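Local coordinates for erythrocyte membrane protein 1 (Plasmodium falciparum, PDB 6S8T), which probably binds host cell-surface receptors, the portion described here being the ICAM-1-binding DBLbeta domain of a much longer PfEMP1 adhesion protein, at residues K217-I222 with P243-L248. Sequence-based numbering, arbitrary orientation.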
ATOM      1  N   LYS A 217      25.032  13.876  -1.984  1.00 56.79           N
ATOM      2  CA  LYS A 217      26.084  14.023  -0.985  1.00 60.17           C
ATOM      3  C   LYS A 217      26.495  12.679  -0.405  1.00 57.67           C
ATOM      4  O   LYS A 217      27.660  12.495  -0.034  1.00 60.16           O
ATOM      5  CB  LYS A 217      25.624  14.959   0.134  1.00 63.58           C
ATOM      6  CG  LYS A 217      25.828  16.436  -0.152  1.00 68.79           C
ATOM      7  CD  LYS A 217      27.306  16.778  -0.239  1.00 72.54           C
ATOM      8  CE  LYS A 217      27.521  18.282  -0.246  1.00 77.97           C
ATOM      9  NZ  LYS A 217      26.705  18.950  -1.297  1.00 79.64           N
ATOM     10  N   ILE A 218      25.558  11.735  -0.311  1.00 55.38           N
ATOM     11  CA  ILE A 218      25.884  10.413   0.213  1.00 53.66           C
ATOM     12  C   ILE A 218      26.856   9.695  -0.714  1.00 54.98           C
ATOM     13  O   ILE A 218      27.785   9.018  -0.255  1.00 55.97           O
ATOM     14  CB  ILE A 218      24.596   9.600   0.436  1.00 49.12           C
ATOM     15  CG1 ILE A 218      23.829  10.140   1.645  1.00 44.70           C
ATOM     16  CG2 ILE A 218      24.912   8.117   0.592  1.00 49.02           C
ATOM     17  CD1 ILE A 218      22.531   9.401   1.930  1.00 40.02           C
ATOM     18  N   LYS A 219      26.669   9.840  -2.030  1.00 59.46           N
ATOM     19  CA  LYS A 219      27.575   9.203  -2.983  1.00 62.63           C
ATOM     20  C   LYS A 219      29.004   9.700  -2.799  1.00 68.37           C
ATOM     21  O   LYS A 219      29.959   8.929  -2.939  1.00 68.99           O
ATOM     22  CB  LYS A 219      27.097   9.455  -4.414  1.00 59.06           C
ATOM     23  CG  LYS A 219      27.985   8.827  -5.479  1.00 60.01           C
ATOM     24  CD  LYS A 219      27.552   9.208  -6.887  1.00 61.35           C
ATOM     25  CE  LYS A 219      28.526   8.645  -7.918  1.00 65.74           C
ATOM     26  NZ  LYS A 219      28.195   9.054  -9.312  1.00 68.77           N
ATOM     27  N   GLU A 220      29.169  10.982  -2.471  1.00 72.52           N
ATOM     28  CA  GLU A 220      30.490  11.525  -2.183  1.00 75.42           C
ATOM     29  C   GLU A 220      30.922  11.266  -0.745  1.00 75.89           C
ATOM     30  O   GLU A 220      32.127  11.208  -0.474  1.00 74.78           O
ATOM     31  CB  GLU A 220      30.512  13.030  -2.473  1.00 78.64           C
ATOM     32  CG  GLU A 220      31.901  13.625  -2.642  1.00 87.74           C
ATOM     33  CD  GLU A 220      32.555  13.241  -3.959  1.00 93.72           C
ATOM     34  OE1 GLU A 220      31.849  12.712  -4.845  1.00 93.79           O
ATOM     35  OE2 GLU A 220      33.777  13.470  -4.109  1.00 96.88           O
ATOM     36  N   GLU A 221      29.969  11.096   0.175  1.00 78.12           N
ATOM     37  CA  GLU A 221      30.311  10.841   1.572  1.00 82.73           C
ATOM     38  C   GLU A 221      31.041   9.511   1.726  1.00 82.19           C
ATOM     39  O   GLU A 221      32.109   9.441   2.346  1.00 83.32           O
ATOM     40  CB  GLU A 221      29.045  10.869   2.433  1.00 86.55           C
ATOM     41  CG  GLU A 221      29.265  10.571   3.912  1.00 92.38           C
ATOM     42  CD  GLU A 221      27.971  10.620   4.715  1.00 94.65           C
ATOM     43  OE1 GLU A 221      26.950  11.096   4.174  1.00 94.20           O
ATOM     44  OE2 GLU A 221      27.969  10.179   5.884  1.00 96.32           O
ATOM     45  N   ILE A 222      30.478   8.438   1.160  1.00 80.33           N
ATOM     46  CA  ILE A 222      31.119   7.124   1.223  1.00 79.80           C
ATOM     47  C   ILE A 222      32.199   6.948   0.172  1.00 82.66           C
ATOM     48  O   ILE A 222      32.870   5.906   0.159  1.00 79.75           O
ATOM     49  CB  ILE A 222      30.088   5.989   1.066  1.00 75.08           C
ATOM     50  CG1 ILE A 222      29.525   5.972  -0.355  1.00 71.51           C
ATOM     51  CG2 ILE A 222      28.968   6.142   2.083  1.00 74.12           C
ATOM     52  CD1 ILE A 222      28.555   4.844  -0.611  1.00 68.94           C
ATOM     53  N   PRO A 243      14.903   6.095 -11.189  1.00 46.54           N
ATOM     54  CA  PRO A 243      15.148   7.376 -10.511  1.00 47.65           C
ATOM     55  C   PRO A 243      16.632   7.653 -10.253  1.00 46.77           C
ATOM     56  O   PRO A 243      17.431   6.715 -10.272  1.00 46.63           O
ATOM     57  CB  PRO A 243      14.387   7.216  -9.192  1.00 43.91           C
ATOM     58  CG  PRO A 243      14.413   5.759  -8.927  1.00 43.26           C
ATOM     59  CD  PRO A 243      14.322   5.095 -10.276  1.00 44.19           C
ATOM     60  N   PRO A 244      16.990   8.919 -10.032  1.00 48.94           N
ATOM     61  CA  PRO A 244      18.401   9.250  -9.784  1.00 48.84           C
ATOM     62  C   PRO A 244      18.937   8.518  -8.562  1.00 48.28           C
ATOM     63  O   PRO A 244      18.253   8.384  -7.545  1.00 47.26           O
ATOM     64  CB  PRO A 244      18.377  10.767  -9.568  1.00 50.13           C
ATOM     65  CG  PRO A 244      17.117  11.232 -10.229  1.00 52.22           C
ATOM     66  CD  PRO A 244      16.133  10.118 -10.051  1.00 48.42           C
ATOM     67  N   TYR A 245      20.178   8.036  -8.680  1.00 49.40           N
ATOM     68  CA  TYR A 245      20.849   7.278  -7.618  1.00 45.63           C
ATOM     69  C   TYR A 245      20.065   6.020  -7.247  1.00 43.42           C
ATOM     70  O   TYR A 245      19.993   5.640  -6.077  1.00 45.10           O
ATOM     71  CB  TYR A 245      21.095   8.148  -6.383  1.00 46.22           C
ATOM     72  CG  TYR A 245      21.770   9.465  -6.690  1.00 50.46           C
ATOM     73  CD1 TYR A 245      23.141   9.532  -6.909  1.00 52.23           C
ATOM     74  CD2 TYR A 245      21.035  10.641  -6.761  1.00 50.25           C
ATOM     75  CE1 TYR A 245      23.759  10.737  -7.193  1.00 54.99           C
ATOM     76  CE2 TYR A 245      21.646  11.849  -7.043  1.00 51.51           C
ATOM     77  CZ  TYR A 245      23.006  11.891  -7.258  1.00 55.64           C
ATOM     78  OH  TYR A 245      23.615  13.092  -7.539  1.00 60.82           O
ATOM     79  N   LYS A 246      19.488   5.365  -8.260  1.00 39.71           N
ATOM     80  CA  LYS A 246      18.632   4.202  -8.029  1.00 40.66           C
ATOM     81  C   LYS A 246      19.330   3.150  -7.174  1.00 41.90           C
ATOM     82  O   LYS A 246      18.773   2.677  -6.175  1.00 38.82           O
ATOM     83  CB  LYS A 246      18.204   3.595  -9.368  1.00 43.69           C
ATOM     84  CG  LYS A 246      17.579   2.210  -9.243  1.00 46.99           C
ATOM     85  CD  LYS A 246      17.747   1.393 -10.517  1.00 53.27           C
ATOM     86  CE  LYS A 246      16.763   1.811 -11.594  1.00 58.40           C
ATOM     87  NZ  LYS A 246      15.378   1.371 -11.269  1.00 61.36           N
ATOM     88  N   GLN A 247      20.554   2.769  -7.555  1.00 41.30           N
ATOM     89  CA  GLN A 247      21.247   1.688  -6.859  1.00 40.89           C
ATOM     90  C   GLN A 247      21.663   2.101  -5.452  1.00 37.69           C
ATOM     91  O   GLN A 247      21.520   1.321  -4.504  1.00 40.09           O
ATOM     92  CB  GLN A 247      22.464   1.235  -7.671  1.00 42.12           C
ATOM     93  CG  GLN A 247      22.117   0.630  -9.026  1.00 44.80           C
ATOM     94  CD  GLN A 247      23.337   0.133  -9.783  1.00 54.84           C
ATOM     95  OE1 GLN A 247      23.349  -0.990 -10.287  1.00 60.58           O
ATOM     96  NE2 GLN A 247      24.369   0.969  -9.869  1.00 54.98           N
ATOM     97  N   LEU A 248      22.185   3.321  -5.296  1.00 42.30           N
ATOM     98  CA  LEU A 248      22.593   3.790  -3.975  1.00 45.04           C
ATOM     99  C   LEU A 248      21.415   3.848  -3.008  1.00 46.29           C
ATOM    100  O   LEU A 248      21.582   3.592  -1.810  1.00 47.19           O
ATOM    101  CB  LEU A 248      23.251   5.165  -4.089  1.00 50.99           C
ATOM    102  CG  LEU A 248      23.870   5.745  -2.816  1.00 54.44           C
ATOM    103  CD1 LEU A 248      25.052   4.899  -2.361  1.00 55.68           C
ATOM    104  CD2 LEU A 248      24.289   7.193  -3.028  1.00 55.85           C
TER
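Leu248 reaches across to the last turn of helix 202-221 and the residue just after it, touching Ile218, Lys219 and Ile222, an example of how one branched side chain can join segments 217-222 and 243-248 without a hydrogen bond between them. Its CG, anti to the backbone N (chi1 -174°), extends the branch towards helix 202-221, where the two methyl groups meet different residues. Leu248 CD2 settles against the helix backbone, 3.7 Å from Lys219 N, and also meets Ile218 CG2 at 3.8 Å. Leu248 CD1 lies 3.9 Å from Ile222 CD1 as the two side chains run past each other in opposite directions. Lys219 touches both partners: Lys219 CB lies 3.9 Å from Leu248 CD2, and its extended chain crosses the Tyr245 side chain at about a right angle, bringing Lys219 CD to the ring edge, 4.1 Å from Tyr245 CE1. Beyond, Lys219 NZ forms a salt bridge with Glu239, in the loop connecting the two helices. Tyr245 is the N-cap residue of helix 246-268, and Asp238 of the same loop accepts a hydrogen bond from Leu248 N. Within the Duffy binding domain, the contact thus joins the end of helix 202-221 to the start of helix 246-268, while Ile218 also packs on helix 137-163.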